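Local coordinates for protein glutamine synthetase (Streptomyces coelicolor, PDB 4BAX) that belongs to the glutamine synthetase family, pairing an N-terminal beta-grasp domain with a larger catalytic domain, in an assembly of ten chains, at residues 97-111 with 327-339. Residues are numbered along the deposited sequence; the frame is centred on the assembly and turned at random.
Sequences LAELSERFAAQEPVF and TRLLVDTCCTALE
Phe104 and Gln107 meet Cys335 where the glutamine synthetase catalytic domain packs its C-terminal helix 323-341 against helix 94-103 and the turn leading into strand 110-121. The two helix segments run roughly parallel, axes 9.3 Å apart and inclined by 36°. Phe104, the first residue to leave helical geometry, can be followed outward. Its CB lies near Val331 CG1 and Cys335 CB; CG and CD1 stay against Cys335 CB, which sits over one ring face, a CH-pi contact. CD2 is 3.7 Å from Val331 CG1, CE1 approaches Glu339 OE2, and CZ comes closest to Thr336 OG1, whose hydroxyl bonds to Asp332 O within its own helix. Arg103 CG lies over the opposite face of the ring, displaced toward the rim.

Arg103 is bent at chi2, and its guanidinium meets the Glu339 carboxylate end-on, the planes only 18° apart. NH2 of Arg103 lies 2.6 Å from Glu339 OE1 and NH1 3.1 Å from OE2, each oxygen using its syn lone pair: a two-pronged salt bridge at the exposed margin, with Phe104 CE1 against one guanidinium face, toward its rim.

Deeper in, strand 110-121 presents Phe111 to the same helix. Thr327 CG2 stands 3.9 Å from the centroid of the Phe111 ring, almost on its normal, while Val331 CG2 touches its edge; Phe235 of strand 231-236 meets the ring as well. Pro109 CB adds a contact to Val331 CG2.

Gln107, its chain extended beyond CG, sends NE2 to Cys335 O at 2.7 Å in a nearly straight bond. That oxygen already accepts Glu339 N in the helix, and Gln107 NE2 arrives from the opposite face of the carbonyl plane, 39° out of it.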
loop_
_atom_site.group_PDB
_atom_site.type_symbol
_atom_site.label_atom_id
_atom_site.label_comp_id
_atom_site.label_asym_id
_atom_site.label_seq_id
_atom_site.Cartn_x
_atom_site.Cartn_y
_atom_site.Cartn_z
ATOM N N LEU A 97 -53.384 -1.893 10.783
ATOM C CA LEU A 97 -53.454 -3.303 10.394
ATOM C C LEU A 97 -54.227 -4.098 11.451
ATOM O O LEU A 97 -54.968 -5.019 11.111
ATOM C CB LEU A 97 -52.063 -3.894 10.144
ATOM C CG LEU A 97 -52.051 -5.407 9.876
ATOM C CD1 LEU A 97 -52.796 -5.730 8.564
ATOM C CD2 LEU A 97 -50.608 -5.994 9.835
ATOM N N ALA A 98 -54.050 -3.751 12.726
ATOM C CA ALA A 98 -54.733 -4.461 13.810
ATOM C C ALA A 98 -56.259 -4.315 13.685
ATOM O O ALA A 98 -56.983 -5.275 13.930
ATOM C CB ALA A 98 -54.248 -3.957 15.173
ATOM N N GLU A 99 -56.741 -3.136 13.286
ATOM C CA GLU A 99 -58.184 -2.928 13.073
ATOM C C GLU A 99 -58.716 -3.772 11.929
ATOM O O GLU A 99 -59.746 -4.432 12.080
ATOM C CB GLU A 99 -58.486 -1.430 12.803
ATOM C CG GLU A 99 -58.383 -0.396 13.978
ATOM C CD GLU A 99 -57.919 -0.935 15.343
ATOM O OE1 GLU A 99 -58.271 -2.064 15.739
ATOM O OE2 GLU A 99 -57.198 -0.201 16.057
ATOM N N LEU A 100 -58.030 -3.764 10.797
ATOM C CA LEU A 100 -58.483 -4.547 9.656
ATOM C C LEU A 100 -58.358 -6.058 9.855
ATOM O O LEU A 100 -59.190 -6.836 9.375
ATOM C CB LEU A 100 -57.727 -4.108 8.414
ATOM C CG LEU A 100 -58.582 -3.017 7.766
ATOM C CD1 LEU A 100 -58.118 -1.620 8.212
ATOM C CD2 LEU A 100 -58.562 -3.187 6.290
ATOM N N SER A 101 -57.339 -6.449 10.611
ATOM C CA SER A 101 -57.089 -7.837 10.923
ATOM C C SER A 101 -58.260 -8.401 11.729
ATOM O O SER A 101 -58.783 -9.473 11.417
ATOM C CB SER A 101 -55.791 -7.945 11.725
ATOM O OG SER A 101 -55.373 -9.277 11.912
ATOM N N GLU A 102 -58.695 -7.649 12.736
ATOM C CA GLU A 102 -59.825 -8.052 13.575
ATOM C C GLU A 102 -61.141 -8.048 12.810
ATOM O O GLU A 102 -62.012 -8.898 13.016
ATOM C CB GLU A 102 -59.926 -7.134 14.795
ATOM C CG GLU A 102 -60.988 -7.537 15.810
ATOM C CD GLU A 102 -61.040 -6.577 16.991
ATOM O OE1 GLU A 102 -59.957 -6.201 17.503
ATOM O OE2 GLU A 102 -62.161 -6.178 17.390
ATOM N N ARG A 103 -61.286 -7.040 11.961
ATOM C CA ARG A 103 -62.487 -6.860 11.184
ATOM C C ARG A 103 -62.718 -8.031 10.233
ATOM O O ARG A 103 -63.867 -8.403 9.951
ATOM C CB ARG A 103 -62.416 -5.542 10.418
ATOM C CG ARG A 103 -63.328 -5.508 9.224
ATOM C CD ARG A 103 -64.700 -5.015 9.640
ATOM N NE ARG A 103 -65.618 -4.926 8.507
ATOM C CZ ARG A 103 -66.188 -5.975 7.921
ATOM N NH1 ARG A 103 -65.931 -7.213 8.335
ATOM N NH2 ARG A 103 -67.010 -5.784 6.901
ATOM N N PHE A 104 -61.625 -8.613 9.751
ATOM C CA PHE A 104 -61.703 -9.675 8.750
ATOM C C PHE A 104 -61.159 -11.019 9.216
ATOM O O PHE A 104 -60.789 -11.857 8.395
ATOM C CB PHE A 104 -61.008 -9.235 7.457
ATOM C CG PHE A 104 -61.770 -8.182 6.705
ATOM C CD1 PHE A 104 -63.011 -8.466 6.168
ATOM C CD2 PHE A 104 -61.287 -6.888 6.612
ATOM C CE1 PHE A 104 -63.724 -7.495 5.499
ATOM C CE2 PHE A 104 -62.000 -5.915 5.944
ATOM C CZ PHE A 104 -63.216 -6.216 5.390
ATOM N N ALA A 105 -61.140 -11.239 10.527
ATOM C CA ALA A 105 -60.532 -12.448 11.067
ATOM C C ALA A 105 -61.228 -13.710 10.573
ATOM O O ALA A 105 -60.585 -14.750 10.432
ATOM C CB ALA A 105 -60.508 -12.404 12.587
ATOM N N ALA A 106 -62.515 -13.587 10.242
ATOM C CA ALA A 106 -63.321 -14.707 9.752
ATOM C C ALA A 106 -62.839 -15.293 8.408
ATOM O O ALA A 106 -62.953 -16.509 8.193
ATOM C CB ALA A 106 -64.793 -14.283 9.645
ATOM N N GLN A 107 -62.300 -14.444 7.520
ATOM C CA GLN A 107 -61.762 -14.900 6.227
ATOM C C GLN A 107 -60.409 -15.592 6.375
ATOM O O GLN A 107 -59.934 -16.283 5.462
ATOM C CB GLN A 107 -61.708 -13.764 5.214
ATOM C CG GLN A 107 -63.068 -13.176 4.914
ATOM C CD GLN A 107 -63.060 -12.222 3.737
ATOM O OE1 GLN A 107 -62.599 -12.555 2.641
ATOM N NE2 GLN A 107 -63.598 -11.025 3.955
ATOM N N GLU A 108 -59.803 -15.394 7.541
ATOM C CA GLU A 108 -58.522 -16.001 7.895
ATOM C C GLU A 108 -57.404 -15.714 6.874
ATOM O O GLU A 108 -56.793 -16.638 6.322
ATOM C CB GLU A 108 -58.687 -17.502 8.116
ATOM C CG GLU A 108 -59.821 -17.790 9.097
ATOM C CD GLU A 108 -59.875 -19.233 9.545
ATOM O OE1 GLU A 108 -59.137 -20.067 8.965
ATOM O OE2 GLU A 108 -60.681 -19.531 10.455
ATOM N N PRO A 109 -57.104 -14.427 6.658
ATOM C CA PRO A 109 -56.053 -14.101 5.692
ATOM C C PRO A 109 -54.684 -14.582 6.176
ATOM O O PRO A 109 -54.384 -14.499 7.369
ATOM C CB PRO A 109 -56.113 -12.574 5.628
ATOM C CG PRO A 109 -56.666 -12.162 6.962
ATOM C CD PRO A 109 -57.651 -13.228 7.320
ATOM N N VAL A 110 -53.870 -15.071 5.242
ATOM C CA VAL A 110 -52.535 -15.573 5.537
ATOM C C VAL A 110 -51.563 -14.988 4.504
ATOM O O VAL A 110 -51.919 -14.776 3.339
ATOM C CB VAL A 110 -52.519 -17.110 5.488
ATOM C CG1 VAL A 110 -51.115 -17.653 5.623
ATOM C CG2 VAL A 110 -53.419 -17.679 6.581
ATOM N N PHE A 111 -50.343 -14.688 4.936
ATOM C CA PHE A 111 -49.386 -14.061 4.047
ATOM C C PHE A 111 -48.049 -14.771 4.017
ATOM O O PHE A 111 -47.597 -15.313 5.032
ATOM C CB PHE A 111 -49.153 -12.613 4.458
ATOM C CG PHE A 111 -50.322 -11.715 4.182
ATOM C CD1 PHE A 111 -51.316 -11.542 5.132
ATOM C CD2 PHE A 111 -50.443 -11.063 2.964
ATOM C CE1 PHE A 111 -52.408 -10.721 4.876
ATOM C CE2 PHE A 111 -51.534 -10.238 2.704
ATOM C CZ PHE A 111 -52.517 -10.068 3.663
ATOM N N THR A 327 -49.783 -5.546 3.888
ATOM C CA THR A 327 -50.733 -6.513 4.437
ATOM C C THR A 327 -52.105 -5.853 4.683
ATOM O O THR A 327 -53.141 -6.414 4.298
ATOM C CB THR A 327 -50.223 -7.179 5.767
ATOM O OG1 THR A 327 -49.829 -6.179 6.718
ATOM C CG2 THR A 327 -49.074 -8.161 5.517
ATOM N N ARG A 328 -52.109 -4.633 5.232
ATOM C CA ARG A 328 -53.373 -3.935 5.526
ATOM C C ARG A 328 -54.176 -3.699 4.244
ATOM O O ARG A 328 -55.387 -3.980 4.192
ATOM C CB ARG A 328 -53.108 -2.598 6.230
ATOM C CG ARG A 328 -54.347 -1.975 6.900
ATOM C CD ARG A 328 -54.666 -0.558 6.424
ATOM N NE ARG A 328 -53.471 0.270 6.399
ATOM C CZ ARG A 328 -53.329 1.358 5.650
ATOM N NH1 ARG A 328 -54.323 1.764 4.873
ATOM N NH2 ARG A 328 -52.191 2.050 5.692
ATOM N N LEU A 329 -53.473 -3.222 3.212
ATOM C CA LEU A 329 -54.062 -2.860 1.935
ATOM C C LEU A 329 -54.659 -4.063 1.207
ATOM O O LEU A 329 -55.757 -3.979 0.635
ATOM C CB LEU A 329 -53.005 -2.193 1.053
ATOM C CG LEU A 329 -52.569 -0.785 1.444
ATOM C CD1 LEU A 329 -51.479 -0.284 0.511
ATOM C CD2 LEU A 329 -53.778 0.136 1.415
ATOM N N LEU A 330 -53.923 -5.172 1.214
ATOM C CA LEU A 330 -54.395 -6.388 0.565
ATOM C C LEU A 330 -55.636 -6.924 1.270
ATOM O O LEU A 330 -56.585 -7.347 0.615
ATOM C CB LEU A 330 -53.296 -7.444 0.525
ATOM C CG LEU A 330 -52.315 -7.181 -0.615
ATOM C CD1 LEU A 330 -51.063 -8.062 -0.494
ATOM C CD2 LEU A 330 -53.028 -7.376 -1.967
ATOM N N VAL A 331 -55.630 -6.905 2.598
ATOM C CA VAL A 331 -56.801 -7.338 3.353
ATOM C C VAL A 331 -57.991 -6.415 3.099
ATOM O O VAL A 331 -59.100 -6.884 2.842
ATOM C CB VAL A 331 -56.509 -7.382 4.846
ATOM C CG1 VAL A 331 -57.787 -7.410 5.645
ATOM C CG2 VAL A 331 -55.634 -8.586 5.164
ATOM N N ASP A 332 -57.762 -5.108 3.115
ATOM C CA ASP A 332 -58.870 -4.184 2.931
ATOM C C ASP A 332 -59.479 -4.426 1.564
ATOM O O ASP A 332 -60.674 -4.678 1.443
ATOM C CB ASP A 332 -58.405 -2.726 3.029
ATOM C CG ASP A 332 -59.567 -1.757 3.264
ATOM O OD1 ASP A 332 -60.679 -2.017 2.774
ATOM O OD2 ASP A 332 -59.381 -0.745 3.969
ATOM N N THR A 333 -58.645 -4.401 0.541
ATOM C CA THR A 333 -59.170 -4.512 -0.802
ATOM C C THR A 333 -59.788 -5.876 -1.099
ATOM O O THR A 333 -60.981 -5.973 -1.402
ATOM C CB THR A 333 -58.073 -4.159 -1.846
ATOM O OG1 THR A 333 -57.651 -2.794 -1.676
ATOM C CG2 THR A 333 -58.554 -4.407 -3.281
ATOM N N CYS A 334 -59.012 -6.933 -0.912
ATOM C CA CYS A 334 -59.455 -8.266 -1.295
ATOM C C CYS A 334 -60.588 -8.833 -0.438
ATOM O O CYS A 334 -61.610 -9.279 -0.975
ATOM C CB CYS A 334 -58.267 -9.237 -1.309
ATOM S SG CYS A 334 -56.946 -8.781 -2.449
ATOM N N CYS A 335 -60.416 -8.766 0.885
ATOM C CA CYS A 335 -61.382 -9.346 1.823
ATOM C C CYS A 335 -62.735 -8.648 1.742
ATOM O O CYS A 335 -63.790 -9.269 1.894
ATOM C CB CYS A 335 -60.853 -9.289 3.261
ATOM S SG CYS A 335 -59.504 -10.411 3.653
ATOM N N THR A 336 -62.691 -7.345 1.481
ATOM C CA THR A 336 -63.906 -6.570 1.313
ATOM C C THR A 336 -64.636 -7.025 0.058
ATOM O O THR A 336 -65.841 -7.277 0.085
ATOM C CB THR A 336 -63.600 -5.068 1.204
ATOM O OG1 THR A 336 -63.225 -4.569 2.495
ATOM C CG2 THR A 336 -64.798 -4.303 0.696
ATOM N N ALA A 337 -63.890 -7.182 -1.030
ATOM C CA ALA A 337 -64.495 -7.623 -2.266
ATOM C C ALA A 337 -65.043 -9.036 -2.126
ATOM O O ALA A 337 -66.119 -9.319 -2.650
ATOM C CB ALA A 337 -63.504 -7.539 -3.401
ATOM N N LEU A 338 -64.350 -9.895 -1.380
ATOM C CA LEU A 338 -64.810 -11.281 -1.151
ATOM C C LEU A 338 -66.069 -11.340 -0.283
ATOM O O LEU A 338 -66.938 -12.202 -0.459
ATOM C CB LEU A 338 -63.688 -12.151 -0.561
ATOM C CG LEU A 338 -62.496 -12.425 -1.488
ATOM C CD1 LEU A 338 -61.249 -12.857 -0.710
ATOM C CD2 LEU A 338 -62.891 -13.480 -2.522
ATOM N N GLU A 339 -66.155 -10.401 0.645
ATOM C CA GLU A 339 -67.319 -10.290 1.492
ATOM C C GLU A 339 -68.534 -9.946 0.628
ATOM O O GLU A 339 -69.578 -10.611 0.721
ATOM C CB GLU A 339 -67.105 -9.225 2.574
ATOM C CG GLU A 339 -67.992 -9.359 3.804
ATOM C CD GLU A 339 -67.550 -8.464 4.960
ATOM O OE1 GLU A 339 -67.732 -7.233 4.838
ATOM O OE2 GLU A 339 -67.054 -8.975 5.993
#